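3-hydroxyisobutyryl-CoA hydrolase (Mycobacterium thermoresistibile, PDB 4HDT) probably hydrolyses 3-hydroxyisobutyryl-CoA (3-hydroxy-2-methylpropanoyl-CoA) to 3-hydroxyisobutyrate and free coenzyme A, and binds zinc ions in the crystal. Local coordinates at residues V74-S79 and R89-E94; G146-V151 and Y293-A298; H78-D83 and D304-I309; L22-P27 and N31-G36. One frame throughout, in Å; residues are numbered along the deposited sequence.

Contact 1: residues V74-S79 and R89-E94; sequences VAIYHS and RFWFDE. With ZN (zinc ion), chain E.
I76 on helix 73-81 and F90 on helix 85-103 mark the closest approach of the two backbones, with CA atoms 8.9 Å apart, a separation that side chains must bridge. The helices are consecutive elements of the crotonase fold, joined by a short turn. From the first helix I76 makes the whole contact. Its CG1 branch stands anti to the carbonyl carbon (chi1 -63°), and a second bend at chi2 (-68°) brings CD1 to two aromatic rings. CD1 meets both obliquely, 4.2 Å from F90 CD2 and 4.0 Å from W91 CZ2, while CG2 also brushes W91 CZ2. A branched aliphatic residue suits this place because its two arms can follow the aromatic surface. F90 is directed toward I76 from its base, whereas W91 is met along the CZ2-CE2-NE1 side of its indole, where the two rings join; W91 also meets the rings of F147 and Y95. F90 also touches V38 of helix 35-49. R89 and D93, one turn apart, form a salt bridge beside that same helix, where D93 OD2 also bonds H35 NE2. On helix 73-81, H78 ND1 holds a zinc ion at 2.1 Å.

Contact 2: residues G146-V151 and Y293-A298; sequences GFIPDV and YRVSCA
S296 OG is gripped by three polar partners while it rests against F147 and D150. A water lies 2.8 Å from S296 OG and donates a hydrogen bond to I148 O, also at 2.8 Å, so the polar link between helix and loop runs through a water. Y95 OH and E292 O are the other two partners, and they leave the buried hydroxyl well satisfied. Serine suits the place: it is small enough to sit under the loop and can bond in several directions. Its OG stands anti to its own carbonyl carbon (chi1 -60°), beside the backbone N, which keeps it near E292 O one turn earlier. F147 CZ comes to 3.4 Å from S296 OG in an oblique approach, and the bridging water sits over one face of the F147 ring, displaced toward its rim. D150 presents CB to the same hydroxyl, and its OD2 bonds Y95 OH, so Y95 links both sides.

The apolar half is carried by I148 and V295, whose side chains cross at about a right angle. V295 CG1 fits against the branch point of I148, 3.8 Å from CB, and also touches CG1 and CD1; two beta-branched residues make a compact, stiff pair here. Segment 146-151 is the loop between strand 137-139 and helix 153-158, packed against helix 285-299. V271 of helix 266-279 touches both I148 and V295, and W91 of helix 85-103 lies on F147, D150 and S296.

Contact 3: residues H78-D83 and D304-I309; sequences HSAKAD and DLVEGI. With ZN (zinc ion), chain E.
A80 and V306 meet where two helices of the crotonase fold, 73-81 and 303-313, come close enough for their CA atoms to stand 6.8 Å apart. Alanine suits so short a distance: its methyl fills the gap without forcing the backbones apart. A80 CB lies 3.9 Å from V306 CG2 and more loosely, at 4.4 Å, from L305 CD2. The two methyls of V306 divide the work. With CG1 anti to the backbone N (chi1 170°), CG2 is left to face A80 while CG1 meets K81 CG at 4.2 Å, the lysine chain crossing the valine at about a right angle.

K81 contributes only its aliphatic part to this packing, as an exposed lysine can. A bend at chi3 (-72°) turns the rest of its chain back along its own helix, where NZ makes a weak hydrogen bond with Y77 OH. Y77 itself touches V306 and I309, extending the apolar patch by one turn, and L305 also touches F147.

Farther out, polar groups tie both segments to other parts of the chain. On the first, S79 OG bonds A87 N, and farther along D83 OD1 takes A85 N, tying the turn to helix 85-103. On the second, E307 OE1 bridges to R310 within the helix, whereas the ties to other parts of the chain are E307 OE2 to K321 N and the split carboxylate of D304, OD2 to S265 OG and OD1 to R323 N.

Contact 4: residues L22-P27 and N31-G36; sequences LTLNRP and NSLTHG. With ZN (zinc ion), chain D; ACT (acetate ion), chain H.
Two hydrogen bonds join R26 and N31, one backbone to backbone, N31 N to R26 O at 2.8 Å, and one to the side chain, N31 OD1 accepting R26 N at 2.9 Å in the carbonyl plane. Asparagine suits position 31 on two counts. It tolerates the positive phi (59°), and its amide serves both ways, since ND2 bonds A62 O and L67 O. The R26 side chain bends at chi3 (-46°), which turns its guanidinium along S32 for a side-on grip: NE bonds S32 O at 3.1 Å and NH1 bonds S32 OG at 2.8 Å. T34 CG2 lies over the centre of one guanidinium face, 3.5 Å from R26 CZ, while a salt bridge from NH1 to D72 further fixes the arginine. T34 can present its methyl here because OG1 sits between the backbone N and carbonyl carbon (chi1 63°), where as N-cap it bonds M37 N. Nearby, L24 packs its CB on N31 CB and its CD1 near L33 CD2. H35 N bonds an acetate, and H35 ND1 shares a zinc ion with E86. The whole is the strand-to-helix connection of a beta-alpha-beta unit, strand 19-24, helix 35-49 and strand 56-61, in the crotonase fold.

Overall arrangement
Contact 4 comes first along the chain, at the connection from strand 19-24 of the main mixed sheet to helix 35-49. Contacts 1 and 3 both start from helix 73-81, which packs against helix 85-103 in one and helix 303-313 in the other; their centres are 10 Å apart. Both segments of contact 2 fall between those of contact 3 in sequence, and its helix 285-299 directly precedes 303-313. Contacts 1 and 2 touch, centres 11 Å apart, and contact 1 meets contact 4 through H35 and T34. Contacts 3 and 4 are 22 Å apart between centres. Helix 85-103, which also touches F147, D150, V151 and S296, thus connects contact 4 to contact 2.

Contact 1: residues V74-S79 and R89-E94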
loop_
_atom_site.group_PDB
_atom_site.type_symbol
_atom_site.label_atom_id
_atom_site.label_comp_id
_atom_site.label_asym_id
_atom_site.label_seq_id
_atom_site.Cartn_x
_atom_site.Cartn_y
_atom_site.Cartn_z
ATOM N N VAL A 74 -9.323 -2.238 13.134
ATOM C CA VAL A 74 -10.375 -2.248 14.149
ATOM C C VAL A 74 -11.290 -1.033 13.966
ATOM O O VAL A 74 -12.514 -1.126 14.080
ATOM C CB VAL A 74 -9.793 -2.228 15.594
ATOM C CG1 VAL A 74 -10.895 -2.112 16.630
ATOM C CG2 VAL A 74 -8.934 -3.469 15.868
ATOM N N ALA A 75 -10.690 0.123 13.716
ATOM C CA ALA A 75 -11.472 1.344 13.577
ATOM C C ALA A 75 -12.347 1.331 12.307
ATOM O O ALA A 75 -13.487 1.843 12.309
ATOM C CB ALA A 75 -10.519 2.530 13.577
ATOM N N ILE A 76 -11.831 0.760 11.219
ATOM C CA ILE A 76 -12.597 0.664 9.973
ATOM C C ILE A 76 -13.766 -0.285 10.214
ATOM O O ILE A 76 -14.888 -0.038 9.781
ATOM C CB ILE A 76 -11.720 0.170 8.792
ATOM C CG1 ILE A 76 -10.599 1.189 8.524
ATOM C CG2 ILE A 76 -12.577 -0.081 7.565
ATOM C CD1 ILE A 76 -11.089 2.517 7.990
ATOM N N TYR A 77 -13.493 -1.355 10.941
ATOM C CA TYR A 77 -14.511 -2.353 11.254
ATOM C C TYR A 77 -15.633 -1.719 12.057
ATOM O O TYR A 77 -16.809 -1.821 11.686
ATOM C CB TYR A 77 -13.840 -3.514 11.990
ATOM C CG TYR A 77 -14.742 -4.616 12.548
ATOM C CD1 TYR A 77 -15.458 -5.456 11.698
ATOM C CD2 TYR A 77 -14.780 -4.868 13.907
ATOM C CE1 TYR A 77 -16.235 -6.484 12.185
ATOM C CE2 TYR A 77 -15.567 -5.875 14.422
ATOM C CZ TYR A 77 -16.285 -6.689 13.560
ATOM O OH TYR A 77 -17.059 -7.695 14.076
ATOM N N HIS A 78 -15.292 -1.019 13.128
ATOM C CA HIS A 78 -16.348 -0.366 13.914
ATOM C C HIS A 78 -17.141 0.652 13.102
ATOM O O HIS A 78 -18.361 0.783 13.280
ATOM C CB HIS A 78 -15.765 0.252 15.181
ATOM C CG HIS A 78 -15.236 -0.769 16.144
ATOM N ND1 HIS A 78 -14.517 -0.433 17.265
ATOM C CD2 HIS A 78 -15.292 -2.125 16.129
ATOM C CE1 HIS A 78 -14.165 -1.527 17.912
ATOM N NE2 HIS A 78 -14.613 -2.569 17.235
ATOM N N SER A 79 -16.464 1.374 12.198
ATOM C CA SER A 79 -17.176 2.341 11.369
ATOM C C SER A 79 -18.119 1.701 10.346
ATOM O O SER A 79 -19.231 2.167 10.119
ATOM C CB SER A 79 -16.164 3.268 10.656
ATOM O OG SER A 79 -16.821 4.288 9.942
ATOM N N ARG A 89 -14.000 9.706 6.432
ATOM C CA ARG A 89 -13.199 10.858 6.733
ATOM C C ARG A 89 -11.723 10.477 6.799
ATOM O O ARG A 89 -10.860 11.229 6.353
ATOM C CB ARG A 89 -13.616 11.491 8.036
ATOM C CG ARG A 89 -12.907 12.825 8.278
ATOM C CD ARG A 89 -13.239 13.893 7.216
ATOM N NE ARG A 89 -12.117 14.805 7.032
ATOM C CZ ARG A 89 -12.135 15.928 6.308
ATOM N NH1 ARG A 89 -13.255 16.335 5.699
ATOM N NH2 ARG A 89 -11.023 16.673 6.215
ATOM N N PHE A 90 -11.445 9.325 7.394
ATOM C CA PHE A 90 -10.068 8.813 7.475
ATOM C C PHE A 90 -9.488 8.695 6.057
ATOM O O PHE A 90 -8.395 9.187 5.790
ATOM C CB PHE A 90 -10.013 7.457 8.224
ATOM C CG PHE A 90 -8.672 6.773 8.138
ATOM C CD1 PHE A 90 -7.595 7.232 8.865
ATOM C CD2 PHE A 90 -8.498 5.713 7.284
ATOM C CE1 PHE A 90 -6.355 6.614 8.807
ATOM C CE2 PHE A 90 -7.269 5.090 7.181
ATOM C CZ PHE A 90 -6.171 5.564 7.935
ATOM N N TRP A 91 -10.220 8.029 5.189
ATOM C CA TRP A 91 -9.725 7.806 3.815
ATOM C C TRP A 91 -9.584 9.137 3.086
ATOM O O TRP A 91 -8.643 9.315 2.306
ATOM C CB TRP A 91 -10.655 6.880 3.066
ATOM C CG TRP A 91 -10.611 5.468 3.491
ATOM C CD1 TRP A 91 -9.527 4.795 3.918
ATOM C CD2 TRP A 91 -11.687 4.542 3.500
ATOM N NE1 TRP A 91 -9.845 3.497 4.210
ATOM C CE2 TRP A 91 -11.179 3.311 3.955
ATOM C CE3 TRP A 91 -13.032 4.626 3.168
ATOM C CZ2 TRP A 91 -11.995 2.148 4.076
ATOM C CZ3 TRP A 91 -13.842 3.478 3.270
ATOM C CH2 TRP A 91 -13.327 2.271 3.737
ATOM N N PHE A 92 -10.521 10.049 3.283
ATOM C CA PHE A 92 -10.427 11.372 2.664
ATOM C C PHE A 92 -9.092 12.049 3.027
ATOM O O PHE A 92 -8.347 12.493 2.159
ATOM C CB PHE A 92 -11.643 12.216 3.096
ATOM C CG PHE A 92 -11.878 13.450 2.289
ATOM C CD1 PHE A 92 -11.311 14.645 2.641
ATOM C CD2 PHE A 92 -12.727 13.417 1.206
ATOM C CE1 PHE A 92 -11.543 15.802 1.896
ATOM C CE2 PHE A 92 -12.963 14.548 0.450
ATOM C CZ PHE A 92 -12.363 15.739 0.790
ATOM N N ASP A 93 -8.767 12.118 4.306
ATOM C CA ASP A 93 -7.538 12.720 4.785
ATOM C C ASP A 93 -6.300 11.886 4.404
ATOM O O ASP A 93 -5.259 12.429 4.041
ATOM C CB ASP A 93 -7.598 12.918 6.306
ATOM C CG ASP A 93 -8.548 14.030 6.719
ATOM O OD1 ASP A 93 -8.819 14.990 5.916
ATOM O OD2 ASP A 93 -9.044 13.996 7.884
ATOM N N GLU A 94 -6.429 10.561 4.463
ATOM C CA GLU A 94 -5.298 9.701 4.149
ATOM C C GLU A 94 -4.913 9.793 2.678
ATOM O O GLU A 94 -3.732 9.916 2.364
ATOM C CB GLU A 94 -5.602 8.247 4.493
ATOM C CG GLU A 94 -4.425 7.297 4.287
ATOM C CD GLU A 94 -4.800 5.862 4.544
ATOM O OE1 GLU A 94 -5.934 5.498 4.169
ATOM O OE2 GLU A 94 -3.988 5.088 5.093
HETATM ZN ZN ZN E . -13.881 1.338 18.118
#

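Contact 2: residues G146-V151 and Y293-A298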
loop_
_atom_site.group_PDB
_atom_site.type_symbol
_atom_site.label_atom_id
_atom_site.label_comp_id
_atom_site.label_asym_id
_atom_site.label_seq_id
_atom_site.Cartn_x
_atom_site.Cartn_y
_atom_site.Cartn_z
ATOM N N GLY A 146 -11.586 -8.724 2.294
ATOM C CA GLY A 146 -12.733 -8.244 1.546
ATOM C C GLY A 146 -12.652 -6.805 1.093
ATOM O O GLY A 146 -13.696 -6.205 0.795
ATOM N N PHE A 147 -11.434 -6.291 1.000
ATOM C CA PHE A 147 -11.162 -4.887 0.645
ATOM C C PHE A 147 -10.339 -4.887 -0.626
ATOM O O PHE A 147 -9.966 -5.979 -1.173
ATOM C CB PHE A 147 -10.485 -4.187 1.850
ATOM C CG PHE A 147 -10.403 -2.681 1.780
ATOM C CD1 PHE A 147 -11.521 -1.889 1.648
ATOM C CD2 PHE A 147 -9.180 -2.053 1.979
ATOM C CE1 PHE A 147 -11.403 -0.499 1.677
ATOM C CE2 PHE A 147 -9.052 -0.671 2.032
ATOM C CZ PHE A 147 -10.152 0.112 1.815
ATOM N N ILE A 148 -10.062 -3.695 -1.155
ATOM C CA ILE A 148 -9.353 -3.512 -2.422
ATOM C C ILE A 148 -8.161 -2.610 -2.136
ATOM O O ILE A 148 -8.322 -1.616 -1.413
ATOM C CB ILE A 148 -10.288 -2.922 -3.500
ATOM C CG1 ILE A 148 -11.487 -3.862 -3.807
ATOM C CG2 ILE A 148 -9.527 -2.588 -4.770
ATOM C CD1 ILE A 148 -12.686 -3.731 -2.911
ATOM N N PRO A 149 -6.973 -2.899 -2.719
ATOM C CA PRO A 149 -5.808 -2.043 -2.494
ATOM C C PRO A 149 -6.130 -0.575 -2.731
ATOM O O PRO A 149 -6.683 -0.219 -3.793
ATOM C CB PRO A 149 -4.770 -2.558 -3.496
ATOM C CG PRO A 149 -5.131 -4.022 -3.640
ATOM C CD PRO A 149 -6.629 -4.097 -3.518
ATOM N N ASP A 150 -5.804 0.228 -1.756
ATOM C CA ASP A 150 -6.041 1.677 -1.807
ATOM C C ASP A 150 -4.754 2.421 -1.576
ATOM O O ASP A 150 -3.721 1.973 -1.939
ATOM C CB ASP A 150 -7.166 2.031 -0.803
ATOM C CG ASP A 150 -6.802 1.804 0.668
ATOM O OD1 ASP A 150 -5.850 1.000 0.951
ATOM O OD2 ASP A 150 -7.500 2.460 1.536
ATOM N N VAL A 151 -4.843 3.608 -1.002
ATOM C CA VAL A 151 -3.723 4.491 -0.702
ATOM C C VAL A 151 -2.756 4.708 -1.886
ATOM O O VAL A 151 -1.580 4.945 -1.697
ATOM C CB VAL A 151 -3.017 4.101 0.630
ATOM C CG1 VAL A 151 -4.005 4.189 1.806
ATOM C CG2 VAL A 151 -2.379 2.729 0.575
ATOM N N TYR A 293 -11.216 5.929 -3.853
ATOM C CA TYR A 293 -12.117 6.411 -2.801
ATOM C C TYR A 293 -13.550 5.919 -3.059
ATOM O O TYR A 293 -14.229 5.498 -2.128
ATOM C CB TYR A 293 -12.078 7.942 -2.744
ATOM C CG TYR A 293 -12.915 8.557 -1.659
ATOM C CD1 TYR A 293 -12.510 8.479 -0.312
ATOM C CD2 TYR A 293 -14.089 9.227 -1.966
ATOM C CE1 TYR A 293 -13.261 9.033 0.693
ATOM C CE2 TYR A 293 -14.848 9.768 -0.969
ATOM C CZ TYR A 293 -14.452 9.685 0.353
ATOM O OH TYR A 293 -15.292 10.266 1.299
ATOM N N ARG A 294 -14.006 5.970 -4.312
ATOM C CA ARG A 294 -15.329 5.402 -4.664
ATOM C C ARG A 294 -15.387 3.922 -4.269
ATOM O O ARG A 294 -16.356 3.464 -3.669
ATOM C CB ARG A 294 -15.634 5.521 -6.162
ATOM C CG ARG A 294 -15.784 6.969 -6.628
ATOM C CD ARG A 294 -15.935 7.038 -8.139
ATOM N NE ARG A 294 -16.479 8.302 -8.603
ATOM C CZ ARG A 294 -16.798 8.567 -9.883
ATOM N NH1 ARG A 294 -16.588 7.655 -10.838
ATOM N NH2 ARG A 294 -17.319 9.745 -10.211
ATOM N N VAL A 295 -14.324 3.188 -4.586
ATOM C CA VAL A 295 -14.268 1.753 -4.298
ATOM C C VAL A 295 -14.297 1.489 -2.792
ATOM O O VAL A 295 -15.064 0.624 -2.326
ATOM C CB VAL A 295 -13.049 1.108 -4.975
ATOM C CG1 VAL A 295 -12.790 -0.324 -4.535
ATOM C CG2 VAL A 295 -13.201 1.165 -6.514
ATOM N N SER A 296 -13.491 2.233 -2.033
ATOM C CA SER A 296 -13.464 2.071 -0.567
ATOM C C SER A 296 -14.826 2.393 0.051
ATOM O O SER A 296 -15.313 1.652 0.875
ATOM C CB SER A 296 -12.356 2.901 0.070
ATOM O OG SER A 296 -11.067 2.506 -0.426
ATOM N N CYS A 297 -15.421 3.504 -0.374
ATOM C CA CYS A 297 -16.751 3.890 0.084
ATOM C C CYS A 297 -17.776 2.801 -0.193
ATOM O O CYS A 297 -18.612 2.492 0.677
ATOM C CB CYS A 297 -17.173 5.178 -0.579
ATOM S SG CYS A 297 -16.386 6.664 0.108
ATOM N N ALA A 298 -17.742 2.240 -1.402
ATOM C CA ALA A 298 -18.653 1.145 -1.754
ATOM C C ALA A 298 -18.423 -0.085 -0.854
ATOM O O ALA A 298 -19.411 -0.712 -0.387
ATOM C CB ALA A 298 -18.506 0.791 -3.231
HETATM O O HOH W 1 -10.518 0.150 -1.746
#

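Contact 3: residues H78-D83 and D304-I309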
loop_
_atom_site.group_PDB
_atom_site.type_symbol
_atom_site.label_atom_id
_atom_site.label_comp_id
_atom_site.label_asym_id
_atom_site.label_seq_id
_atom_site.Cartn_x
_atom_site.Cartn_y
_atom_site.Cartn_z
ATOM N N HIS A 78 -15.292 -1.019 13.128
ATOM C CA HIS A 78 -16.348 -0.366 13.914
ATOM C C HIS A 78 -17.141 0.652 13.102
ATOM O O HIS A 78 -18.361 0.783 13.280
ATOM C CB HIS A 78 -15.765 0.252 15.181
ATOM C CG HIS A 78 -15.236 -0.769 16.144
ATOM N ND1 HIS A 78 -14.517 -0.433 17.265
ATOM C CD2 HIS A 78 -15.292 -2.125 16.129
ATOM C CE1 HIS A 78 -14.165 -1.527 17.912
ATOM N NE2 HIS A 78 -14.613 -2.569 17.235
ATOM N N SER A 79 -16.464 1.374 12.198
ATOM C CA SER A 79 -17.176 2.341 11.369
ATOM C C SER A 79 -18.119 1.701 10.346
ATOM O O SER A 79 -19.231 2.167 10.119
ATOM C CB SER A 79 -16.164 3.268 10.656
ATOM O OG SER A 79 -16.821 4.288 9.942
ATOM N N ALA A 80 -17.650 0.637 9.710
ATOM C CA ALA A 80 -18.451 -0.087 8.718
ATOM C C ALA A 80 -19.702 -0.679 9.334
ATOM O O ALA A 80 -20.730 -0.740 8.678
ATOM C CB ALA A 80 -17.630 -1.185 8.048
ATOM N N LYS A 81 -19.617 -1.086 10.593
ATOM C CA LYS A 81 -20.814 -1.592 11.310
ATOM C C LYS A 81 -21.788 -0.463 11.683
ATOM O O LYS A 81 -23.003 -0.697 11.815
ATOM C CB LYS A 81 -20.396 -2.469 12.509
ATOM C CG LYS A 81 -19.678 -3.760 12.096
ATOM C CD LYS A 81 -19.619 -4.811 13.202
ATOM C CE LYS A 81 -18.653 -4.445 14.330
ATOM N NZ LYS A 81 -18.772 -5.361 15.512
ATOM N N ALA A 82 -21.263 0.758 11.811
ATOM C CA ALA A 82 -22.044 1.964 12.080
ATOM C C ALA A 82 -22.416 2.614 10.748
ATOM O O ALA A 82 -22.783 1.903 9.827
ATOM C CB ALA A 82 -21.240 2.917 12.956
ATOM N N ASP A 83 -22.265 3.934 10.594
ATOM C CA ASP A 83 -22.688 4.575 9.360
ATOM C C ASP A 83 -21.520 4.938 8.400
ATOM O O ASP A 83 -21.737 5.632 7.405
ATOM C CB ASP A 83 -23.626 5.776 9.665
ATOM C CG ASP A 83 -22.891 7.054 10.041
ATOM O OD1 ASP A 83 -21.658 7.049 10.204
ATOM O OD2 ASP A 83 -23.579 8.104 10.176
ATOM N N ASP A 304 -18.576 -8.475 2.682
ATOM C CA ASP A 304 -17.258 -9.058 2.825
ATOM C C ASP A 304 -16.257 -8.208 3.597
ATOM O O ASP A 304 -15.354 -8.732 4.209
ATOM C CB ASP A 304 -16.672 -9.454 1.468
ATOM C CG ASP A 304 -17.220 -10.780 0.953
ATOM O OD1 ASP A 304 -18.167 -11.336 1.576
ATOM O OD2 ASP A 304 -16.698 -11.280 -0.067
ATOM N N LEU A 305 -16.370 -6.883 3.551
ATOM C CA LEU A 305 -15.453 -6.066 4.334
ATOM C C LEU A 305 -15.588 -6.379 5.829
ATOM O O LEU A 305 -14.598 -6.619 6.519
ATOM C CB LEU A 305 -15.662 -4.577 4.075
ATOM C CG LEU A 305 -14.678 -3.684 4.826
ATOM C CD1 LEU A 305 -13.235 -3.929 4.435
ATOM C CD2 LEU A 305 -15.071 -2.228 4.680
ATOM N N VAL A 306 -16.815 -6.439 6.327
ATOM C CA VAL A 306 -17.053 -6.720 7.747
ATOM C C VAL A 306 -16.632 -8.151 8.107
ATOM O O VAL A 306 -15.935 -8.387 9.103
ATOM C CB VAL A 306 -18.534 -6.420 8.086
ATOM C CG1 VAL A 306 -18.907 -6.928 9.470
ATOM C CG2 VAL A 306 -18.786 -4.927 7.942
ATOM N N GLU A 307 -17.044 -9.103 7.278
ATOM C CA GLU A 307 -16.731 -10.504 7.477
ATOM C C GLU A 307 -15.219 -10.709 7.425
ATOM O O GLU A 307 -14.651 -11.456 8.241
ATOM C CB GLU A 307 -17.464 -11.342 6.430
ATOM C CG GLU A 307 -17.125 -12.828 6.442
ATOM C CD GLU A 307 -17.486 -13.575 7.698
ATOM O OE1 GLU A 307 -18.074 -13.023 8.636
ATOM O OE2 GLU A 307 -17.199 -14.776 7.763
ATOM N N GLY A 308 -14.569 -10.089 6.425
ATOM C CA GLY A 308 -13.123 -10.214 6.266
ATOM C C GLY A 308 -12.339 -9.699 7.456
ATOM O O GLY A 308 -11.460 -10.378 7.995
ATOM N N ILE A 309 -12.668 -8.512 7.922
ATOM C CA ILE A 309 -11.954 -7.965 9.049
ATOM C C ILE A 309 -12.306 -8.758 10.302
ATOM O O ILE A 309 -11.438 -9.014 11.133
ATOM C CB ILE A 309 -12.275 -6.492 9.255
ATOM C CG1 ILE A 309 -11.764 -5.631 8.078
ATOM C CG2 ILE A 309 -11.726 -5.997 10.592
ATOM C CD1 ILE A 309 -12.243 -4.204 8.126
HETATM ZN ZN ZN E . -13.881 1.338 18.118
#

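Contact 4: residues L22-P27 and N31-G36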
loop_
_atom_site.group_PDB
_atom_site.type_symbol
_atom_site.label_atom_id
_atom_site.label_comp_id
_atom_site.label_asym_id
_atom_site.label_seq_id
_atom_site.Cartn_x
_atom_site.Cartn_y
_atom_site.Cartn_z
ATOM N N LEU A 22 9.631 12.318 10.870
ATOM C CA LEU A 22 8.338 11.772 11.233
ATOM C C LEU A 22 8.586 10.320 11.610
ATOM O O LEU A 22 8.932 9.535 10.749
ATOM C CB LEU A 22 7.353 11.878 10.063
ATOM C CG LEU A 22 7.024 13.307 9.654
ATOM C CD1 LEU A 22 6.228 13.304 8.361
ATOM C CD2 LEU A 22 6.246 13.975 10.791
ATOM N N THR A 23 8.360 9.970 12.878
ATOM C CA THR A 23 8.556 8.595 13.308
ATOM C C THR A 23 7.215 8.036 13.784
ATOM O O THR A 23 6.656 8.450 14.791
ATOM C CB THR A 23 9.638 8.483 14.402
ATOM O OG1 THR A 23 10.807 9.145 13.971
ATOM C CG2 THR A 23 9.947 7.004 14.781
ATOM N N LEU A 24 6.691 7.076 13.030
ATOM C CA LEU A 24 5.446 6.427 13.408
ATOM C C LEU A 24 5.704 5.682 14.730
ATOM O O LEU A 24 6.755 5.066 14.869
ATOM C CB LEU A 24 5.045 5.407 12.359
ATOM C CG LEU A 24 4.857 5.991 10.975
ATOM C CD1 LEU A 24 4.420 4.894 10.061
ATOM C CD2 LEU A 24 3.841 7.132 10.974
ATOM N N ASN A 25 4.797 5.798 15.701
ATOM C CA ASN A 25 5.146 5.378 17.077
ATOM C C ASN A 25 3.991 4.680 17.781
ATOM O O ASN A 25 3.558 5.099 18.857
ATOM C CB ASN A 25 5.653 6.585 17.886
ATOM C CG ASN A 25 6.182 6.203 19.250
ATOM O OD1 ASN A 25 6.840 5.151 19.415
ATOM N ND2 ASN A 25 5.856 7.009 20.252
ATOM N N ARG A 26 3.548 3.576 17.207
ATOM C CA ARG A 26 2.700 2.610 17.900
ATOM C C ARG A 26 3.349 1.230 17.718
ATOM O O ARG A 26 2.805 0.347 17.057
ATOM C CB ARG A 26 1.285 2.640 17.350
ATOM C CG ARG A 26 0.674 4.042 17.340
ATOM C CD ARG A 26 -0.840 4.053 17.408
ATOM N NE ARG A 26 -1.458 3.112 16.522
ATOM C CZ ARG A 26 -2.634 2.523 16.708
ATOM N NH1 ARG A 26 -3.070 1.681 15.778
ATOM N NH2 ARG A 26 -3.402 2.823 17.757
ATOM N N PRO A 27 4.543 1.054 18.284
ATOM C CA PRO A 27 5.264 -0.190 17.920
ATOM C C PRO A 27 4.587 -1.509 18.343
ATOM O O PRO A 27 4.791 -2.527 17.675
ATOM C CB PRO A 27 6.618 -0.018 18.592
ATOM C CG PRO A 27 6.411 0.985 19.657
ATOM C CD PRO A 27 5.375 1.944 19.095
ATOM N N ASN A 31 3.027 -0.070 14.335
ATOM C CA ASN A 31 2.824 1.278 13.835
ATOM C C ASN A 31 1.599 1.443 12.922
ATOM O O ASN A 31 1.589 2.355 12.049
ATOM C CB ASN A 31 4.120 1.796 13.197
ATOM C CG ASN A 31 5.303 1.723 14.141
ATOM O OD1 ASN A 31 5.196 2.114 15.321
ATOM N ND2 ASN A 31 6.476 1.334 13.619
ATOM N N SER A 32 0.545 0.634 13.130
ATOM C CA SER A 32 -0.651 0.819 12.311
ATOM C C SER A 32 -1.208 2.263 12.418
ATOM O O SER A 32 -1.159 2.872 13.479
ATOM C CB SER A 32 -1.721 -0.228 12.561
ATOM O OG SER A 32 -2.197 -0.160 13.855
ATOM N N LEU A 33 -1.762 2.783 11.325
ATOM C CA LEU A 33 -2.113 4.213 11.234
ATOM C C LEU A 33 -3.498 4.486 11.781
ATOM O O LEU A 33 -4.480 3.834 11.391
ATOM C CB LEU A 33 -2.121 4.696 9.777
ATOM C CG LEU A 33 -0.844 4.499 9.018
ATOM C CD1 LEU A 33 -1.064 5.008 7.594
ATOM C CD2 LEU A 33 0.276 5.275 9.666
ATOM N N THR A 34 -3.566 5.502 12.618
ATOM C CA THR A 34 -4.829 6.051 13.084
ATOM C C THR A 34 -5.113 7.339 12.295
ATOM O O THR A 34 -4.234 7.894 11.610
ATOM C CB THR A 34 -4.750 6.438 14.567
ATOM O OG1 THR A 34 -3.779 7.465 14.740
ATOM C CG2 THR A 34 -4.407 5.245 15.469
ATOM N N HIS A 35 -6.317 7.845 12.477
ATOM C CA HIS A 35 -6.676 9.081 11.792
ATOM C C HIS A 35 -5.791 10.199 12.335
ATOM O O HIS A 35 -5.314 11.072 11.593
ATOM C CB HIS A 35 -8.163 9.314 12.020
ATOM C CG HIS A 35 -8.706 10.429 11.208
ATOM N ND1 HIS A 35 -9.985 10.906 11.361
ATOM C CD2 HIS A 35 -8.149 11.138 10.197
ATOM C CE1 HIS A 35 -10.182 11.888 10.496
ATOM N NE2 HIS A 35 -9.092 12.029 9.761
ATOM N N GLY A 36 -5.549 10.190 13.649
ATOM C CA GLY A 36 -4.655 11.150 14.261
ATOM C C GLY A 36 -3.242 11.186 13.703
ATOM O O GLY A 36 -2.655 12.254 13.490
HETATM ZN ZN ZN D . -11.571 10.733 12.704
HETATM C C ACT H . -8.982 5.335 11.816
HETATM O O ACT H . -8.513 5.858 12.880
HETATM O OXT ACT H . -10.102 5.659 11.361
HETATM C CH3 ACT H . -8.243 4.238 11.089
#